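Local coordinates for pyruvate formate-lyase 2 (Archaeoglobus fulgidus, PDB 2F3O), which is of unknown function but belongs to the glycyl radical enzymes and probably acts as a lyase related to pyruvate formate-lyase and glycerol dehydratase, at residues A[444-452]-A[542-551]; A[483-492]-A[606-617]. One frame throughout, in Å; residues are numbered along the deposited sequence.

Contact 1 (A[444-452]-A[542-551])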
# COMPACT_ATOMS: atom_id res chain seq x y z
N ILE A 444 -7.59 26.11 -22.34
CA ILE A 444 -9.04 26.05 -22.41
C ILE A 444 -9.69 27.39 -22.71
O ILE A 444 -9.42 28.39 -22.03
CB ILE A 444 -9.62 25.51 -21.11
CG1 ILE A 444 -9.22 24.05 -20.93
CG2 ILE A 444 -11.13 25.65 -21.06
CD1 ILE A 444 -9.37 23.58 -19.52
N ASN A 445 -10.54 27.41 -23.73
CA ASN A 445 -11.32 28.59 -24.07
C ASN A 445 -12.49 28.72 -23.12
O ASN A 445 -13.53 28.11 -23.36
CB ASN A 445 -11.87 28.43 -25.49
CG ASN A 445 -12.55 29.68 -26.00
OD1 ASN A 445 -12.53 30.73 -25.34
ND2 ASN A 445 -13.15 29.57 -27.19
N VAL A 446 -12.34 29.53 -22.08
CA VAL A 446 -13.41 29.67 -21.11
C VAL A 446 -14.51 30.60 -21.62
O VAL A 446 -15.61 30.63 -21.07
CB VAL A 446 -12.90 30.09 -19.72
CG1 VAL A 446 -11.59 29.43 -19.44
CG2 VAL A 446 -12.77 31.61 -19.61
N ALA A 447 -14.23 31.35 -22.68
CA ALA A 447 -15.27 32.12 -23.34
C ALA A 447 -16.30 31.19 -23.94
O ALA A 447 -17.51 31.44 -23.85
CB ALA A 447 -14.69 33.05 -24.38
N LYS A 448 -15.84 30.08 -24.49
CA LYS A 448 -16.74 29.08 -25.00
C LYS A 448 -17.66 28.54 -23.90
O LYS A 448 -18.77 28.11 -24.19
CB LYS A 448 -15.95 27.96 -25.67
CG LYS A 448 -16.76 27.09 -26.62
CD LYS A 448 -17.48 27.90 -27.68
CE LYS A 448 -16.51 28.38 -28.74
NZ LYS A 448 -17.15 29.24 -29.75
N ALA A 449 -17.24 28.61 -22.64
CA ALA A 449 -18.08 28.13 -21.54
C ALA A 449 -19.29 29.03 -21.38
O ALA A 449 -20.40 28.55 -21.24
CB ALA A 449 -17.31 28.05 -20.24
N LEU A 450 -19.04 30.33 -21.45
CA LEU A 450 -20.07 31.36 -21.38
C LEU A 450 -21.01 31.29 -22.57
O LEU A 450 -22.22 31.43 -22.42
CB LEU A 450 -19.41 32.73 -21.32
CG LEU A 450 -20.29 33.95 -21.52
CD1 LEU A 450 -21.16 34.17 -20.31
CD2 LEU A 450 -19.41 35.12 -21.73
N GLU A 451 -20.44 31.07 -23.75
CA GLU A 451 -21.22 30.86 -24.96
C GLU A 451 -22.19 29.69 -24.78
O GLU A 451 -23.38 29.83 -25.05
CB GLU A 451 -20.27 30.67 -26.16
CG GLU A 451 -20.90 30.49 -27.52
CD GLU A 451 -19.89 30.72 -28.65
OE1 GLU A 451 -20.05 30.18 -29.76
OE2 GLU A 451 -18.92 31.46 -28.42
N TYR A 452 -21.70 28.56 -24.26
CA TYR A 452 -22.57 27.41 -23.97
C TYR A 452 -23.58 27.76 -22.87
O TYR A 452 -24.72 27.29 -22.88
CB TYR A 452 -21.75 26.20 -23.51
CG TYR A 452 -20.81 25.59 -24.53
CD1 TYR A 452 -21.06 25.66 -25.90
CD2 TYR A 452 -19.67 24.89 -24.11
CE1 TYR A 452 -20.18 25.07 -26.83
CE2 TYR A 452 -18.79 24.31 -25.03
CZ TYR A 452 -19.05 24.39 -26.38
OH TYR A 452 -18.16 23.82 -27.27
N ALA A 542 -6.43 28.59 -18.48
CA ALA A 542 -7.63 29.34 -18.83
C ALA A 542 -7.31 30.45 -19.81
O ALA A 542 -6.45 31.29 -19.57
CB ALA A 542 -8.26 29.91 -17.60
N VAL A 543 -7.97 30.44 -20.95
CA VAL A 543 -7.90 31.60 -21.81
C VAL A 543 -9.27 32.26 -22.00
O VAL A 543 -10.30 31.58 -22.20
CB VAL A 543 -7.08 31.36 -23.12
CG1 VAL A 543 -6.60 29.92 -23.22
CG2 VAL A 543 -7.84 31.79 -24.35
N GLY A 544 -9.28 33.59 -21.86
CA GLY A 544 -10.48 34.41 -22.05
C GLY A 544 -11.16 34.76 -20.74
O GLY A 544 -12.38 34.87 -20.67
N ILE A 545 -10.37 34.93 -19.69
CA ILE A 545 -10.96 35.11 -18.38
C ILE A 545 -11.52 36.49 -18.23
O ILE A 545 -12.50 36.69 -17.51
CB ILE A 545 -10.01 34.75 -17.21
CG1 ILE A 545 -8.74 35.60 -17.22
CG2 ILE A 545 -9.64 33.32 -17.30
CD1 ILE A 545 -8.10 35.69 -15.85
N ALA A 546 -10.93 37.45 -18.95
CA ALA A 546 -11.47 38.79 -18.93
C ALA A 546 -12.66 38.93 -19.88
O ALA A 546 -13.55 39.70 -19.61
CB ALA A 546 -10.42 39.82 -19.21
N ASP A 547 -12.69 38.17 -20.97
CA ASP A 547 -13.84 38.22 -21.87
C ASP A 547 -15.13 37.76 -21.24
O ASP A 547 -16.17 38.33 -21.52
CB ASP A 547 -13.58 37.42 -23.14
CG ASP A 547 -12.70 38.17 -24.09
OD1 ASP A 547 -13.11 39.25 -24.56
OD2 ASP A 547 -11.58 37.69 -24.32
N VAL A 548 -15.07 36.75 -20.38
CA VAL A 548 -16.26 36.31 -19.65
C VAL A 548 -16.52 37.20 -18.46
O VAL A 548 -17.67 37.45 -18.14
CB VAL A 548 -16.19 34.82 -19.22
CG1 VAL A 548 -16.03 33.96 -20.42
CG2 VAL A 548 -15.03 34.60 -18.35
N GLY A 549 -15.46 37.70 -17.82
CA GLY A 549 -15.60 38.63 -16.73
C GLY A 549 -16.36 39.87 -17.18
O GLY A 549 -17.35 40.25 -16.57
N ASP A 550 -15.87 40.49 -18.25
CA ASP A 550 -16.44 41.72 -18.81
C ASP A 550 -17.85 41.55 -19.34
O ASP A 550 -18.68 42.45 -19.16
CB ASP A 550 -15.55 42.29 -19.91
CG ASP A 550 -14.27 42.88 -19.36
OD1 ASP A 550 -14.14 42.96 -18.12
OD2 ASP A 550 -13.40 43.26 -20.18
N SER A 551 -18.13 40.41 -19.97
CA SER A 551 -19.46 40.09 -20.45
C SER A 551 -20.46 40.00 -19.31
O SER A 551 -21.65 40.15 -19.53
CB SER A 551 -19.47 38.77 -21.22
OG SER A 551 -19.11 38.92 -22.58
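The methyl of A542 lies beside CG1 of V446, on the face of the sheet where I444 and A542 also meet Y610 of helix 597-615. One residue on, V543 uses both backbone polar atoms: its N donates to I444 O (2.7 Å), and its O receives V446 N at 2.9 Å. This is pairing of neighbouring parallel strands at the C-terminal ends of 435-445 and 535-543, consistent with the alpha/beta barrel known from glycyl radical enzymes, and each strand gives way within a residue or so to a helix. N445 caps the first helix weakly through OD1, which accepts from the N atoms of A447 and K448, while its ND2 is bonded to S143 O and T642 OG1. G544 is the N-cap of helix 545-560, and V446 CG2 sits 3.5 Å from G544 O. Segments 447-452 and 545-551 run at 37° to each other. V548 bridges them: CG2 meets V446 CG2, whereas CG1, anti to the carbonyl carbon (chi1 -59°), lies over A447 CA and 3.7 Å from L450 CB. At S551, CB is touched by L450 CD2 (3.7 Å), and OG bonds weakly back to D547 O.

Contact 2 (A[483-492]-A[606-617])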
# COMPACT_ATOMS: atom_id res chain seq x y z
N LEU A 483 -23.04 29.28 -15.72
CA LEU A 483 -21.66 29.48 -16.18
C LEU A 483 -20.69 28.52 -15.47
O LEU A 483 -19.96 27.78 -16.14
CB LEU A 483 -21.22 30.95 -16.00
CG LEU A 483 -19.76 31.32 -16.28
CD1 LEU A 483 -19.41 31.13 -17.73
CD2 LEU A 483 -19.49 32.75 -15.88
N ARG A 484 -20.72 28.53 -14.13
CA ARG A 484 -19.92 27.65 -13.28
C ARG A 484 -20.08 26.19 -13.65
O ARG A 484 -19.12 25.43 -13.67
CB ARG A 484 -20.31 27.83 -11.81
CG ARG A 484 -19.28 27.34 -10.81
CD ARG A 484 -19.99 26.97 -9.52
NE ARG A 484 -19.12 27.05 -8.35
CZ ARG A 484 -18.99 28.14 -7.59
NH1 ARG A 484 -19.69 29.22 -7.88
NH2 ARG A 484 -18.18 28.13 -6.54
N GLU A 485 -21.31 25.80 -13.94
CA GLU A 485 -21.56 24.45 -14.35
C GLU A 485 -20.91 24.18 -15.70
O GLU A 485 -20.41 23.09 -15.92
CB GLU A 485 -23.05 24.20 -14.43
CG GLU A 485 -23.41 22.73 -14.49
CD GLU A 485 -24.90 22.52 -14.55
OE1 GLU A 485 -25.63 23.21 -13.79
OE2 GLU A 485 -25.34 21.67 -15.36
N GLN A 486 -20.90 25.17 -16.59
CA GLN A 486 -20.33 24.94 -17.91
C GLN A 486 -18.81 24.88 -17.92
O GLN A 486 -18.23 24.08 -18.65
CB GLN A 486 -20.82 25.97 -18.92
CG GLN A 486 -22.25 25.77 -19.35
CD GLN A 486 -22.47 24.57 -20.26
OE1 GLN A 486 -21.54 23.85 -20.63
NE2 GLN A 486 -23.73 24.37 -20.64
N VAL A 487 -18.18 25.74 -17.10
CA VAL A 487 -16.73 25.71 -16.90
C VAL A 487 -16.31 24.33 -16.43
O VAL A 487 -15.46 23.68 -17.06
CB VAL A 487 -16.27 26.77 -15.87
CG1 VAL A 487 -14.77 26.67 -15.60
CG2 VAL A 487 -16.61 28.17 -16.35
N SER A 488 -16.96 23.88 -15.35
CA SER A 488 -16.84 22.52 -14.82
C SER A 488 -16.87 21.45 -15.91
O SER A 488 -15.94 20.68 -16.05
CB SER A 488 -17.97 22.25 -13.82
OG SER A 488 -17.74 21.07 -13.07
N HIS A 489 -17.94 21.47 -16.70
CA HIS A 489 -18.15 20.52 -17.80
C HIS A 489 -16.99 20.47 -18.78
O HIS A 489 -16.60 19.39 -19.24
CB HIS A 489 -19.43 20.90 -18.54
CG HIS A 489 -19.70 20.04 -19.73
ND1 HIS A 489 -20.44 18.89 -19.65
CD2 HIS A 489 -19.37 20.19 -21.03
CE1 HIS A 489 -20.54 18.34 -20.85
NE2 HIS A 489 -19.89 19.11 -21.71
N ILE A 490 -16.44 21.64 -19.10
CA ILE A 490 -15.39 21.77 -20.09
C ILE A 490 -14.05 21.33 -19.51
O ILE A 490 -13.26 20.66 -20.18
CB ILE A 490 -15.31 23.22 -20.56
CG1 ILE A 490 -16.51 23.53 -21.44
CG2 ILE A 490 -14.04 23.49 -21.33
CD1 ILE A 490 -16.39 24.83 -22.15
N VAL A 491 -13.82 21.69 -18.24
CA VAL A 491 -12.63 21.25 -17.52
C VAL A 491 -12.60 19.73 -17.46
O VAL A 491 -11.60 19.12 -17.82
CB VAL A 491 -12.53 21.85 -16.10
CG1 VAL A 491 -11.51 21.12 -15.28
CG2 VAL A 491 -12.16 23.31 -16.16
N LYS A 492 -13.73 19.13 -17.08
CA LYS A 492 -13.89 17.69 -17.04
C LYS A 492 -13.55 17.01 -18.36
O LYS A 492 -12.91 15.95 -18.38
CB LYS A 492 -15.29 17.30 -16.59
CG LYS A 492 -15.51 17.46 -15.09
CD LYS A 492 -16.87 16.91 -14.65
CE LYS A 492 -17.16 17.35 -13.22
NZ LYS A 492 -18.62 17.42 -12.92
N VAL A 606 -14.44 34.48 -11.88
CA VAL A 606 -14.31 33.51 -12.97
C VAL A 606 -13.03 32.67 -12.85
O VAL A 606 -13.06 31.44 -13.01
CB VAL A 606 -14.38 34.18 -14.34
CG1 VAL A 606 -13.85 33.25 -15.40
CG2 VAL A 606 -15.81 34.55 -14.66
N LEU A 607 -11.92 33.32 -12.52
CA LEU A 607 -10.67 32.59 -12.32
C LEU A 607 -10.74 31.65 -11.13
O LEU A 607 -10.36 30.50 -11.27
CB LEU A 607 -9.46 33.51 -12.22
CG LEU A 607 -8.13 32.81 -12.54
CD1 LEU A 607 -8.13 32.31 -13.97
CD2 LEU A 607 -6.93 33.70 -12.29
N GLU A 608 -11.29 32.09 -10.00
CA GLU A 608 -11.43 31.22 -8.82
C GLU A 608 -12.29 29.98 -9.08
O GLU A 608 -11.95 28.88 -8.63
CB GLU A 608 -12.01 31.98 -7.64
CG GLU A 608 -11.03 32.85 -6.93
CD GLU A 608 -11.73 33.73 -5.92
OE1 GLU A 608 -12.94 34.01 -6.12
OE2 GLU A 608 -11.09 34.14 -4.92
N TRP A 609 -13.38 30.16 -9.81
CA TRP A 609 -14.21 29.04 -10.21
C TRP A 609 -13.41 28.06 -11.04
O TRP A 609 -13.43 26.87 -10.74
CB TRP A 609 -15.35 29.52 -11.09
CG TRP A 609 -16.42 30.26 -10.40
CD1 TRP A 609 -16.44 30.67 -9.09
CD2 TRP A 609 -17.62 30.74 -11.00
NE1 TRP A 609 -17.60 31.36 -8.84
CE2 TRP A 609 -18.34 31.42 -10.00
CE3 TRP A 609 -18.15 30.67 -12.29
CZ2 TRP A 609 -19.59 32.00 -10.24
CZ3 TRP A 609 -19.38 31.25 -12.53
CH2 TRP A 609 -20.08 31.91 -11.51
N TYR A 610 -12.73 28.57 -12.07
CA TYR A 610 -11.83 27.78 -12.92
C TYR A 610 -10.77 27.01 -12.10
O TYR A 610 -10.61 25.79 -12.26
CB TYR A 610 -11.11 28.66 -13.95
CG TYR A 610 -10.13 27.88 -14.78
CD1 TYR A 610 -10.57 27.07 -15.82
CD2 TYR A 610 -8.76 27.93 -14.52
CE1 TYR A 610 -9.70 26.33 -16.58
CE2 TYR A 610 -7.86 27.18 -15.26
CZ TYR A 610 -8.34 26.38 -16.30
OH TYR A 610 -7.48 25.63 -17.07
N CYS A 611 -10.07 27.74 -11.24
CA CYS A 611 -9.01 27.19 -10.39
C CYS A 611 -9.47 26.06 -9.49
O CYS A 611 -8.80 25.03 -9.37
CB CYS A 611 -8.40 28.29 -9.53
SG CYS A 611 -7.41 29.39 -10.49
N GLU A 612 -10.62 26.24 -8.86
CA GLU A 612 -11.10 25.22 -7.95
C GLU A 612 -11.72 24.08 -8.73
O GLU A 612 -11.88 22.99 -8.21
CB GLU A 612 -12.07 25.78 -6.91
CG GLU A 612 -13.50 25.88 -7.41
CD GLU A 612 -14.44 26.34 -6.33
OE1 GLU A 612 -14.49 25.70 -5.26
OE2 GLU A 612 -15.13 27.36 -6.57
N GLU A 613 -12.06 24.31 -9.98
CA GLU A 613 -12.59 23.20 -10.73
C GLU A 613 -11.47 22.36 -11.29
O GLU A 613 -11.67 21.21 -11.62
CB GLU A 613 -13.55 23.65 -11.83
CG GLU A 613 -14.97 23.92 -11.30
CD GLU A 613 -15.81 22.66 -11.07
OE1 GLU A 613 -15.37 21.53 -11.44
OE2 GLU A 613 -16.93 22.80 -10.54
N VAL A 614 -10.28 22.94 -11.38
CA VAL A 614 -9.15 22.25 -11.95
C VAL A 614 -8.39 21.53 -10.86
O VAL A 614 -8.16 20.32 -10.97
CB VAL A 614 -8.24 23.23 -12.71
CG1 VAL A 614 -6.87 22.63 -12.95
CG2 VAL A 614 -8.88 23.60 -14.02
N ASN A 615 -8.06 22.24 -9.79
CA ASN A 615 -7.13 21.73 -8.79
C ASN A 615 -7.61 20.50 -8.01
O ASN A 615 -6.81 19.79 -7.40
CB ASN A 615 -6.68 22.86 -7.87
CG ASN A 615 -6.00 23.99 -8.62
OD1 ASN A 615 -5.47 23.78 -9.69
ND2 ASN A 615 -6.04 25.18 -8.07
N ARG A 616 -8.91 20.22 -8.08
CA ARG A 616 -9.48 19.06 -7.44
C ARG A 616 -9.33 17.73 -8.22
O ARG A 616 -9.50 16.67 -7.61
CB ARG A 616 -10.95 19.32 -7.14
CG ARG A 616 -11.91 19.19 -8.34
CD ARG A 616 -13.30 19.63 -7.95
NE ARG A 616 -14.29 19.37 -9.00
CZ ARG A 616 -15.04 18.27 -9.06
NH1 ARG A 616 -15.92 18.11 -10.06
NH2 ARG A 616 -14.93 17.32 -8.13
N HIS A 617 -9.03 17.75 -9.52
CA HIS A 617 -8.98 16.48 -10.29
C HIS A 617 -7.62 15.83 -10.27
O HIS A 617 -6.60 16.52 -10.31
CB HIS A 617 -9.34 16.68 -11.75
CG HIS A 617 -10.73 17.18 -11.96
ND1 HIS A 617 -11.77 16.36 -12.34
CD2 HIS A 617 -11.25 18.42 -11.83
CE1 HIS A 617 -12.87 17.08 -12.45
NE2 HIS A 617 -12.58 18.33 -12.13
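R484 lies over one face of the W609 indole where helices 483-492 and 606-615 pack in roughly the same direction, their axes 9.6 Å apart and crossing at -39°. This is helix-helix packing on the outside of a sheet, consistent with the alpha/beta barrel of the family; V614 and Y610 touch strand 624-628 from helix 597-615.

The aromatic contacts come from the two ends of the arginine. CB stands over the six-membered ring as a CH-pi contact, 3.8 Å from its centroid, and the chain, extended from CG to NE, runs across the indole until CZ lies 4.0 Å from the centroid of the five-membered ring. This is a cation-pi pair, with the guanidinium inclined 41° to the ring plane.

Among the charged groups, R484 NH2 forms a salt bridge with E612 OE2 at 3.1 Å, the guanidinium and carboxylate planes lying 60° apart. The cation thus has both an aromatic face and a carboxylate as partners. S488 OG donates a weak bond to E613 OE1; the same oxygen accepts weakly from R616 NE, part of a salt bridge, and so links S488 to the turn after its own helix. Toward the more exposed side, K492 CE comes to the edge of the R616 guanidinium, and K492 NZ is 4.0 Å from R616 NH1, two like charges with E613 nearby as a counter-charge.

Apolar side chains fill the buried side of the interface. L483 crosses W609 at about a right angle, CB at the ring edge and CD2 3.7 Å from CZ3, and also touches V606. V487 CG1 comes to the edge of the Y610 ring. V491 divides its branches, CG2 reaching Y610 CE1 and CG1 meeting V614 CG2, which itself lies over one face of that tyrosine.

Contact 1 is buried throughout, whereas contact 2 runs from a buried apolar side to a more exposed side of charged residues. Backbone hydrogen bonds between strands, followed by aliphatic side chains, make up the first; the second has no backbone hydrogen bond between its segments and adds a cation-pi contact between an arginine and an indole, with carboxylate partners. Their centres are 12 Å apart, and the two form adjoining layers: Y610 of contact 2 packs on both strands of contact 1, I444 CG2 on I490 CG2 at 3.6 Å, and V548 CG2 on V606 CG1 at 3.5 Å. Helix 477-508 follows helix 447-453 in the chain, and helix 597-615 comes after helix 545-560, so the segments alternate along the sequence.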